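Local coordinates for protein 3-oxo-tetronate kinase (Haemophilus influenzae, PDB 1YZY) that catalyses the ATP-dependent phosphorylation of 3-oxo-tetronate to 3-oxo-tetronate 4-phosphate, a kinase step in the metabolism of four-carbon acid sugars, at residues T334-A339 and S358-Q363; K341-G346 and E388-A393; G165-A170 and A184-Q189; S177-C182 and A208-D213. All blocks are in the same frame, centred on the assembly; numbering follows the deposited sequence.

Contact 1 (T334-A339 and S358-Q363); sequences TFAKLA and SSIVVQ
Phe335 is the first residue of 334-339 to meet the other helix, and it does so with its root: CB lies 4.4 Å from CG2 of Val361, and the backbone O of Phe335 faces the same methyl. The ring itself is carried off the interface, with chi1 at -82°, to pack on Leu251 of strand 248-252 and on Thr357. The next residue, Ala336, sits where the backbones come nearest, its CA 5.1 Å from that of Val361. Its methyl does not meet Val361, however, but CG1 of Ile360, at 3.9 Å. Ile360 sends this CG1 branch out on the side away from its own backbone N (chi1 -152°), and CG2 occupies the position between N and carbonyl carbon. Ala339 closes the row: its CB points at the partner helix and touches CG1 of Val361 at 3.9 Å. Val361 is thus straddled, CG2 against the base of Phe335 and CG1 against Ala339. No hydrogen bond crosses the interface; the side-chain contacts are apolar. The helix axes approach to 8.5 Å, consistent with two alanines on one side, and cross at -36° with both helices running in roughly the same direction. This is the packing of neighbouring helices against the central strands of an alpha/beta nucleotide-binding domain. Helix 355-365 begins within the run Gly354 to Thr357, which by similarity binds ATP, so the contact lies beside the probable nucleotide site, Phe335 packing on Thr357.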
# COMPACT_ATOMS: atom_id res chain seq x y z
N THR A 334 3.44 9.52 -23.83
CA THR A 334 2.71 10.77 -23.97
C THR A 334 2.32 11.37 -22.62
O THR A 334 2.55 12.55 -22.37
CB THR A 334 1.46 10.63 -24.88
OG1 THR A 334 1.86 10.30 -26.22
CG2 THR A 334 0.69 11.94 -24.93
N PHE A 335 1.70 10.56 -21.76
CA PHE A 335 1.30 11.02 -20.44
C PHE A 335 2.53 11.46 -19.65
O PHE A 335 2.51 12.47 -18.96
CB PHE A 335 0.57 9.92 -19.66
CG PHE A 335 -0.89 9.77 -20.01
CD1 PHE A 335 -1.75 10.86 -19.90
CD2 PHE A 335 -1.40 8.54 -20.40
CE1 PHE A 335 -3.11 10.71 -20.18
CE2 PHE A 335 -2.75 8.38 -20.67
CZ PHE A 335 -3.62 9.47 -20.56
N ALA A 336 3.58 10.67 -19.73
CA ALA A 336 4.82 10.95 -19.03
C ALA A 336 5.43 12.27 -19.46
O ALA A 336 5.85 13.07 -18.61
CB ALA A 336 5.81 9.83 -19.25
N LYS A 337 5.54 12.49 -20.76
CA LYS A 337 6.13 13.74 -21.24
C LYS A 337 5.23 14.96 -21.02
O LYS A 337 5.73 16.08 -20.85
CB LYS A 337 6.56 13.60 -22.71
CG LYS A 337 7.86 12.82 -22.86
CD LYS A 337 8.27 12.66 -24.31
CE LYS A 337 9.53 11.79 -24.42
NZ LYS A 337 9.85 11.40 -25.82
N LEU A 338 3.92 14.73 -21.00
CA LEU A 338 2.97 15.81 -20.77
C LEU A 338 3.01 16.18 -19.30
O LEU A 338 3.04 17.37 -18.96
CB LEU A 338 1.56 15.35 -21.15
CG LEU A 338 0.37 16.29 -20.89
CD1 LEU A 338 0.55 17.63 -21.59
CD2 LEU A 338 -0.91 15.61 -21.36
N ALA A 339 3.01 15.18 -18.44
CA ALA A 339 3.04 15.40 -16.99
C ALA A 339 4.29 16.16 -16.57
O ALA A 339 4.26 16.93 -15.62
CB ALA A 339 2.97 14.08 -16.26
N SER A 358 -0.43 5.58 -13.79
CA SER A 358 0.01 6.15 -12.52
C SER A 358 1.50 5.93 -12.29
O SER A 358 2.19 6.83 -11.81
CB SER A 358 -0.79 5.54 -11.36
OG SER A 358 -2.18 5.75 -11.52
N SER A 359 1.98 4.73 -12.59
CA SER A 359 3.39 4.39 -12.39
C SER A 359 4.30 5.25 -13.25
O SER A 359 5.30 5.79 -12.77
CB SER A 359 3.64 2.91 -12.71
OG SER A 359 3.05 2.05 -11.75
N ILE A 360 3.94 5.38 -14.53
CA ILE A 360 4.71 6.17 -15.50
C ILE A 360 4.82 7.65 -15.12
O ILE A 360 5.90 8.25 -15.24
CB ILE A 360 4.14 5.99 -16.94
CG1 ILE A 360 5.25 6.18 -17.97
CG2 ILE A 360 2.98 6.95 -17.22
CD1 ILE A 360 6.21 5.01 -18.04
N VAL A 361 3.70 8.24 -14.67
CA VAL A 361 3.66 9.64 -14.26
C VAL A 361 4.48 9.90 -12.99
O VAL A 361 5.10 10.95 -12.85
CB VAL A 361 2.20 10.13 -14.07
CG1 VAL A 361 2.16 11.49 -13.40
CG2 VAL A 361 1.50 10.20 -15.41
N VAL A 362 4.44 8.96 -12.05
CA VAL A 362 5.21 9.08 -10.82
C VAL A 362 6.69 8.89 -11.15
O VAL A 362 7.56 9.51 -10.55
CB VAL A 362 4.78 7.99 -9.79
CG1 VAL A 362 5.79 7.90 -8.64
CG2 VAL A 362 3.40 8.30 -9.25
N GLN A 363 6.96 7.98 -12.09
CA GLN A 363 8.32 7.68 -12.53
C GLN A 363 8.97 8.89 -13.18
O GLN A 363 10.11 9.24 -12.87
CB GLN A 363 8.31 6.51 -13.52
CG GLN A 363 9.69 6.13 -14.03
CD GLN A 363 9.67 4.94 -14.96
OE1 GLN A 363 9.94 3.81 -14.54
NE2 GLN A 363 9.36 5.18 -16.22

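Contact 2 (K341-G346 and E388-A393); sequences KLKQYG and EDIFLA
The C-terminal turn of helix 324-345 faces the chain leading into strand 391-395 at a distance, the nearest CA atoms, those of Lys343 and Ile390, being 8.6 Å apart, and side chains bridge the interval. Lys343 carries the helix side alone. Its CG stands opposite the backbone N (chi1 -165°), and a bend at chi3, 79°, turns the ammonium end toward Glu388, which reaches out from the opposite direction. The resulting salt bridge joins NZ of Lys343 to OE2 of Glu388 at 3.2 Å. The nitrogen approaches OE2 on its syn side, 24° out of the carboxylate plane, and CE of the lysine follows at 3.6 Å from the same oxygen. Nearer the backbone, the aliphatic part of the lysine serves as a hydrophobic surface: its CG lies 4.1 Å from CD1 of Ile390, the two side chains crossing at about a right angle. Both Lys343 and Ile390 also pack on Phe350 of strand 349-353, which extends the apolar layer. Asp389, between the two contacting residues, centres an inverse gamma turn that shortly precedes the strand. The contact exemplifies a helix end tied to the turn that leads into a strand of an alpha/beta domain, here the nucleotide-binding C-terminal domain, with a lysine that is apolar along its stem and paired with a glutamate at its tip.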
# COMPACT_ATOMS: atom_id res chain seq x y z
N LYS A 341 5.97 18.29 -18.51
CA LYS A 341 5.83 19.66 -19.01
C LYS A 341 4.87 20.46 -18.15
O LYS A 341 5.12 21.63 -17.86
CB LYS A 341 5.35 19.66 -20.47
CG LYS A 341 6.33 19.02 -21.45
CD LYS A 341 5.90 19.18 -22.90
CE LYS A 341 6.59 20.35 -23.60
NZ LYS A 341 6.26 21.69 -23.03
N LEU A 342 3.77 19.83 -17.73
CA LEU A 342 2.78 20.48 -16.89
C LEU A 342 3.34 20.84 -15.53
O LEU A 342 3.00 21.88 -14.97
CB LEU A 342 1.53 19.60 -16.73
CG LEU A 342 0.73 19.28 -17.99
CD1 LEU A 342 -0.33 18.25 -17.69
CD2 LEU A 342 0.11 20.55 -18.56
N LYS A 343 4.20 19.97 -14.98
CA LYS A 343 4.79 20.25 -13.67
C LYS A 343 5.73 21.44 -13.76
O LYS A 343 5.79 22.26 -12.84
CB LYS A 343 5.54 19.04 -13.12
CG LYS A 343 5.84 19.16 -11.62
CD LYS A 343 6.83 18.11 -11.13
CE LYS A 343 8.26 18.49 -11.49
NZ LYS A 343 9.24 17.44 -11.10
N GLN A 344 6.51 21.50 -14.84
CA GLN A 344 7.44 22.61 -15.06
C GLN A 344 6.65 23.91 -15.23
O GLN A 344 7.09 24.97 -14.78
CB GLN A 344 8.32 22.34 -16.29
CG GLN A 344 9.20 23.52 -16.73
CD GLN A 344 10.16 24.02 -15.64
OE1 GLN A 344 10.40 25.22 -15.52
NE2 GLN A 344 10.72 23.09 -14.88
N TYR A 345 5.49 23.82 -15.87
CA TYR A 345 4.63 24.97 -16.07
C TYR A 345 4.04 25.48 -14.75
O TYR A 345 3.87 26.69 -14.56
CB TYR A 345 3.52 24.64 -17.07
CG TYR A 345 2.47 25.71 -17.20
CD1 TYR A 345 2.73 26.88 -17.91
CD2 TYR A 345 1.23 25.57 -16.59
CE1 TYR A 345 1.77 27.90 -18.01
CE2 TYR A 345 0.27 26.58 -16.68
CZ TYR A 345 0.54 27.73 -17.38
OH TYR A 345 -0.41 28.73 -17.45
N GLY A 346 3.69 24.56 -13.85
CA GLY A 346 3.13 24.97 -12.58
C GLY A 346 1.92 24.20 -12.06
O GLY A 346 1.27 24.65 -11.12
N GLU A 388 8.79 17.71 -3.12
CA GLU A 388 8.21 19.03 -3.34
C GLU A 388 6.69 19.03 -3.21
O GLU A 388 6.06 17.99 -3.31
CB GLU A 388 8.61 19.55 -4.73
CG GLU A 388 8.32 18.60 -5.89
CD GLU A 388 8.88 19.10 -7.22
OE1 GLU A 388 8.94 20.34 -7.43
OE2 GLU A 388 9.27 18.26 -8.05
N ASP A 389 6.12 20.22 -3.05
CA ASP A 389 4.67 20.39 -2.88
C ASP A 389 3.80 19.99 -4.07
O ASP A 389 3.09 20.83 -4.63
CB ASP A 389 4.36 21.84 -2.50
CG ASP A 389 4.85 22.20 -1.10
OD1 ASP A 389 5.22 21.29 -0.32
OD2 ASP A 389 4.85 23.42 -0.78
N ILE A 390 3.83 18.72 -4.43
CA ILE A 390 3.03 18.22 -5.54
C ILE A 390 2.11 17.13 -5.00
O ILE A 390 2.56 16.21 -4.32
CB ILE A 390 3.93 17.61 -6.66
CG1 ILE A 390 4.92 18.67 -7.19
CG2 ILE A 390 3.07 17.05 -7.79
CD1 ILE A 390 4.28 19.86 -7.90
N PHE A 391 0.82 17.23 -5.32
CA PHE A 391 -0.17 16.26 -4.86
C PHE A 391 -0.62 15.35 -5.99
O PHE A 391 -0.73 15.78 -7.14
CB PHE A 391 -1.37 16.98 -4.24
CG PHE A 391 -1.02 17.88 -3.08
CD1 PHE A 391 -1.05 17.40 -1.77
CD2 PHE A 391 -0.61 19.20 -3.29
CE1 PHE A 391 -0.70 18.21 -0.69
CE2 PHE A 391 -0.25 20.02 -2.21
CZ PHE A 391 -0.30 19.52 -0.91
N LEU A 392 -0.85 14.08 -5.66
CA LEU A 392 -1.30 13.10 -6.65
C LEU A 392 -2.36 12.14 -6.09
O LEU A 392 -2.35 11.79 -4.91
CB LEU A 392 -0.11 12.27 -7.15
CG LEU A 392 1.22 12.95 -7.48
CD1 LEU A 392 2.02 13.22 -6.19
CD2 LEU A 392 2.02 12.05 -8.41
N ALA A 393 -3.29 11.74 -6.95
CA ALA A 393 -4.35 10.80 -6.61
C ALA A 393 -4.22 9.72 -7.67
O ALA A 393 -4.58 9.94 -8.83
CB ALA A 393 -5.72 11.47 -6.68

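Contact 3 (G165-A170 and A184-Q189); sequences GLVAYA and AELKAQ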
# COMPACT_ATOMS: atom_id res chain seq x y z
N GLY A 165 5.26 -20.19 19.48
CA GLY A 165 4.25 -20.50 20.48
C GLY A 165 2.87 -19.96 20.14
O GLY A 165 2.64 -19.51 19.02
N LEU A 166 1.94 -20.05 21.09
CA LEU A 166 0.57 -19.54 20.89
C LEU A 166 -0.02 -19.00 22.20
O LEU A 166 0.17 -19.51 23.31
CB LEU A 166 -0.34 -20.65 20.37
CG LEU A 166 -1.83 -20.30 20.27
CD1 LEU A 166 -2.07 -19.37 19.11
CD2 LEU A 166 -2.67 -21.55 20.11
N VAL A 167 -0.73 -17.89 22.02
CA VAL A 167 -1.52 -17.14 22.99
C VAL A 167 -2.94 -17.41 22.60
O VAL A 167 -3.44 -16.66 21.76
CB VAL A 167 -1.25 -15.62 23.06
CG1 VAL A 167 -2.08 -14.99 24.20
CG2 VAL A 167 0.25 -15.34 23.27
N ALA A 168 -3.61 -18.45 23.12
CA ALA A 168 -4.96 -18.74 22.68
C ALA A 168 -6.04 -17.71 22.99
O ALA A 168 -5.89 -16.86 23.87
CB ALA A 168 -5.33 -20.10 23.25
N TYR A 169 -7.12 -17.81 22.22
CA TYR A 169 -8.29 -16.95 22.34
C TYR A 169 -8.71 -16.76 23.80
O TYR A 169 -8.85 -15.63 24.28
CB TYR A 169 -9.44 -17.59 21.55
CG TYR A 169 -10.81 -17.00 21.81
CD1 TYR A 169 -11.21 -15.79 21.21
CD2 TYR A 169 -11.72 -17.64 22.66
CE1 TYR A 169 -12.47 -15.25 21.45
CE2 TYR A 169 -12.98 -17.10 22.90
CZ TYR A 169 -13.35 -15.91 22.29
OH TYR A 169 -14.60 -15.38 22.51
N ALA A 170 -8.91 -17.89 24.48
CA ALA A 170 -9.32 -17.90 25.88
C ALA A 170 -8.50 -16.96 26.76
O ALA A 170 -9.01 -16.43 27.75
CB ALA A 170 -9.26 -19.32 26.42
N ALA A 184 5.36 -13.84 28.74
CA ALA A 184 6.43 -14.16 29.67
C ALA A 184 6.59 -15.67 29.83
O ALA A 184 7.70 -16.17 30.05
CB ALA A 184 6.15 -13.51 31.01
N GLU A 185 5.48 -16.37 29.72
CA GLU A 185 5.43 -17.82 29.84
C GLU A 185 6.01 -18.49 28.59
O GLU A 185 6.80 -19.43 28.70
CB GLU A 185 3.97 -18.25 30.07
CG GLU A 185 3.61 -19.66 29.69
CD GLU A 185 2.12 -19.79 29.39
OE1 GLU A 185 1.73 -19.59 28.21
OE2 GLU A 185 1.33 -20.07 30.33
N LEU A 186 5.61 -18.01 27.41
CA LEU A 186 6.12 -18.56 26.14
C LEU A 186 7.63 -18.36 26.03
O LEU A 186 8.33 -19.23 25.52
CB LEU A 186 5.41 -17.91 24.95
CG LEU A 186 3.93 -18.21 24.73
CD1 LEU A 186 3.41 -17.41 23.54
CD2 LEU A 186 3.71 -19.70 24.49
N LYS A 187 8.12 -17.21 26.49
CA LYS A 187 9.54 -16.90 26.47
C LYS A 187 10.35 -17.81 27.38
O LYS A 187 11.50 -18.14 27.09
CB LYS A 187 9.78 -15.44 26.87
CG LYS A 187 9.24 -14.44 25.88
CD LYS A 187 9.42 -13.00 26.36
CE LYS A 187 10.88 -12.57 26.36
NZ LYS A 187 11.03 -11.17 26.83
N ALA A 188 9.77 -18.16 28.53
CA ALA A 188 10.44 -19.04 29.48
C ALA A 188 10.51 -20.45 28.89
O ALA A 188 11.45 -21.19 29.16
CB ALA A 188 9.68 -19.05 30.80
N GLN A 189 9.51 -20.80 28.09
CA GLN A 189 9.47 -22.11 27.44
C GLN A 189 10.41 -22.20 26.23
O GLN A 189 10.47 -23.24 25.57
CB GLN A 189 8.03 -22.42 27.01
CG GLN A 189 7.06 -22.48 28.17
CD GLN A 189 5.63 -22.69 27.73
OE1 GLN A 189 5.20 -22.18 26.69
NE2 GLN A 189 4.87 -23.45 28.51
O HOH W 1 0.08 -18.69 25.95
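Leu186 meets the strand with both of its methyls. CD1 lies 3.8 Å from CG2 of Val167, the two side chains crossing obliquely, and also nears the carbonyl O of Leu166, at 3.9 Å. CD2 lies over the backbone of Gly165 and Leu166, 3.7 Å from the O of Leu166 and 4.1 Å from CA of Gly165. The leucine's chi1 of -68° sets CG opposite its own carbonyl carbon and directs the fork at the strand. Gly165 has no side chain, and CD2 rests directly against its main chain. Leu166 contributes backbone alone, since its CB points away from the helix, and the side chain packs on Val195 and Asp197. The strand 165-167 and the helix 184-188 run nearly antiparallel, at 167°, with axes 9.0 Å apart. Beside this apolar patch a water donates to the O of Leu166, at 2.8 Å, and to OE1 of Glu185, at 2.9 Å. The chemistry is therefore divided: dispersion contacts through one leucine join helix to strand, and the only polar link between the two segments is mediated by water, so that the carbonyl of an edge strand gains a hydrogen-bond donor without any direct bond from the helix.

Contact 4 (S177-C182 and A208-D213); sequences SRVQEC and AEAVAD
Apolar packing comes first, and it rests on Val179 and Ala210. The methyl of Ala210 points at the helix 176-188 and meets CG1 of Val179 at 3.8 Å, with CB of the valine close behind at 4.0 Å. Val179 holds CG1 opposite its backbone N, chi1 173°, and CB also aims toward the partner. Phe183, one turn later on the same helix, packs on Ala210 as well and continues the apolar surface.

Polar proximity without bonding forms the second group. The extended chain of Gln180 (chi2 177°) brings its amide to the end of helix 202-210. Its OE1 stands 3.5 Å from the O of Ala210; both are acceptors, so no hydrogen bond joins them. The aliphatic part of the side chain makes a longer apolar contact, CG of Gln180 lying 4.3 Å from CB of Ala210.

Ionic interactions lie off the interface with 208-213: Arg178 NH1 pairs with Glu181 OE1 at 3.6 Å within 177-182, and NE of the same arginine forms a salt bridge with Asp171. What remains is a contact between neighbouring helices of the alpha/beta sugar-binding N-terminal domain, where an alanine close to the end of helix 202-210 packs against a valine near the start of helix 176-188.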
# COMPACT_ATOMS: atom_id res chain seq x y z
N SER A 177 -2.78 -7.46 30.11
CA SER A 177 -1.93 -7.98 31.18
C SER A 177 -1.80 -9.50 31.14
O SER A 177 -0.72 -10.05 31.37
CB SER A 177 -2.45 -7.55 32.55
OG SER A 177 -2.30 -6.15 32.73
N ARG A 178 -2.90 -10.19 30.89
CA ARG A 178 -2.89 -11.65 30.81
C ARG A 178 -2.06 -12.10 29.61
O ARG A 178 -1.41 -13.14 29.65
CB ARG A 178 -4.32 -12.19 30.71
CG ARG A 178 -4.42 -13.69 30.44
CD ARG A 178 -3.71 -14.51 31.52
NE ARG A 178 -3.66 -15.93 31.19
CZ ARG A 178 -2.76 -16.79 31.67
NH1 ARG A 178 -1.84 -16.38 32.54
NH2 ARG A 178 -2.75 -18.04 31.24
N VAL A 179 -2.15 -11.34 28.52
CA VAL A 179 -1.40 -11.65 27.31
C VAL A 179 0.09 -11.53 27.59
O VAL A 179 0.87 -12.36 27.16
CB VAL A 179 -1.82 -10.73 26.13
CG1 VAL A 179 -0.92 -10.95 24.93
CG2 VAL A 179 -3.26 -11.02 25.75
N GLN A 180 0.47 -10.50 28.33
CA GLN A 180 1.87 -10.29 28.68
C GLN A 180 2.38 -11.40 29.60
O GLN A 180 3.59 -11.70 29.62
CB GLN A 180 2.05 -8.93 29.36
CG GLN A 180 1.71 -7.77 28.45
CD GLN A 180 1.83 -6.43 29.14
OE1 GLN A 180 1.77 -5.39 28.49
NE2 GLN A 180 1.99 -6.44 30.46
N GLU A 181 1.48 -11.94 30.41
CA GLU A 181 1.83 -13.02 31.31
C GLU A 181 2.05 -14.27 30.45
O GLU A 181 2.91 -15.09 30.75
CB GLU A 181 0.73 -13.24 32.35
CG GLU A 181 0.56 -12.08 33.34
CD GLU A 181 -0.53 -12.32 34.41
OE1 GLU A 181 -1.31 -13.30 34.31
OE2 GLU A 181 -0.60 -11.51 35.35
N CYS A 182 1.24 -14.42 29.41
CA CYS A 182 1.40 -15.55 28.50
C CYS A 182 2.69 -15.35 27.68
O CYS A 182 3.33 -16.33 27.30
CB CYS A 182 0.20 -15.67 27.56
SG CYS A 182 -1.36 -16.22 28.32
N ALA A 208 -2.62 -5.05 20.57
CA ALA A 208 -2.03 -3.73 20.32
C ALA A 208 -1.52 -3.11 21.61
O ALA A 208 -0.43 -2.52 21.65
CB ALA A 208 -3.06 -2.82 19.68
N GLU A 209 -2.32 -3.23 22.66
CA GLU A 209 -1.98 -2.70 23.98
C GLU A 209 -0.87 -3.53 24.62
O GLU A 209 0.02 -2.98 25.28
CB GLU A 209 -3.23 -2.72 24.86
CG GLU A 209 -3.46 -1.43 25.64
CD GLU A 209 -3.02 -1.54 27.09
OE1 GLU A 209 -3.75 -2.18 27.88
OE2 GLU A 209 -1.95 -0.99 27.43
N ALA A 210 -0.93 -4.84 24.42
CA ALA A 210 0.07 -5.75 24.98
C ALA A 210 1.48 -5.55 24.37
O ALA A 210 2.48 -5.60 25.08
CB ALA A 210 -0.40 -7.20 24.79
N VAL A 211 1.53 -5.32 23.06
CA VAL A 211 2.80 -5.10 22.36
C VAL A 211 3.24 -3.64 22.29
O VAL A 211 4.08 -3.27 21.47
CB VAL A 211 2.74 -5.67 20.92
CG1 VAL A 211 2.52 -7.17 20.94
CG2 VAL A 211 1.65 -4.98 20.12
N ALA A 212 2.73 -2.81 23.20
CA ALA A 212 3.06 -1.39 23.23
C ALA A 212 4.53 -1.05 23.45
O ALA A 212 4.96 0.08 23.18
CB ALA A 212 2.22 -0.71 24.28
N ASP A 213 5.30 -1.97 24.02
CA ASP A 213 6.71 -1.72 24.28
C ASP A 213 7.66 -2.65 23.53
O ASP A 213 8.87 -2.64 23.79
CB ASP A 213 7.00 -1.78 25.78
CG ASP A 213 6.37 -0.62 26.54
OD1 ASP A 213 6.63 0.55 26.17
OD2 ASP A 213 5.62 -0.88 27.51

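Overall arrangement
Followed from the N terminus, the chain first makes contact 3, which closes the short excursion from strand 164-167 to the end of helix 176-188. Contact 4 begins on that same helix before contact 3 has closed and reaches on to helix 202-210, so the two cross; they also touch, through Val167 against Val179 and Cys182. Both belong to the sugar-binding domain. Well after they close, contacts 1 and 2 repeat the crossing pattern in the nucleotide-binding domain: both start on helix 324-345, one returning from helix 355-365 and the other from the lead-in to strand 391-395, and Val362 meets Leu392 between them. The two pairs lie on opposite sides of the chain's centre, with centres 45 to 52 Å apart.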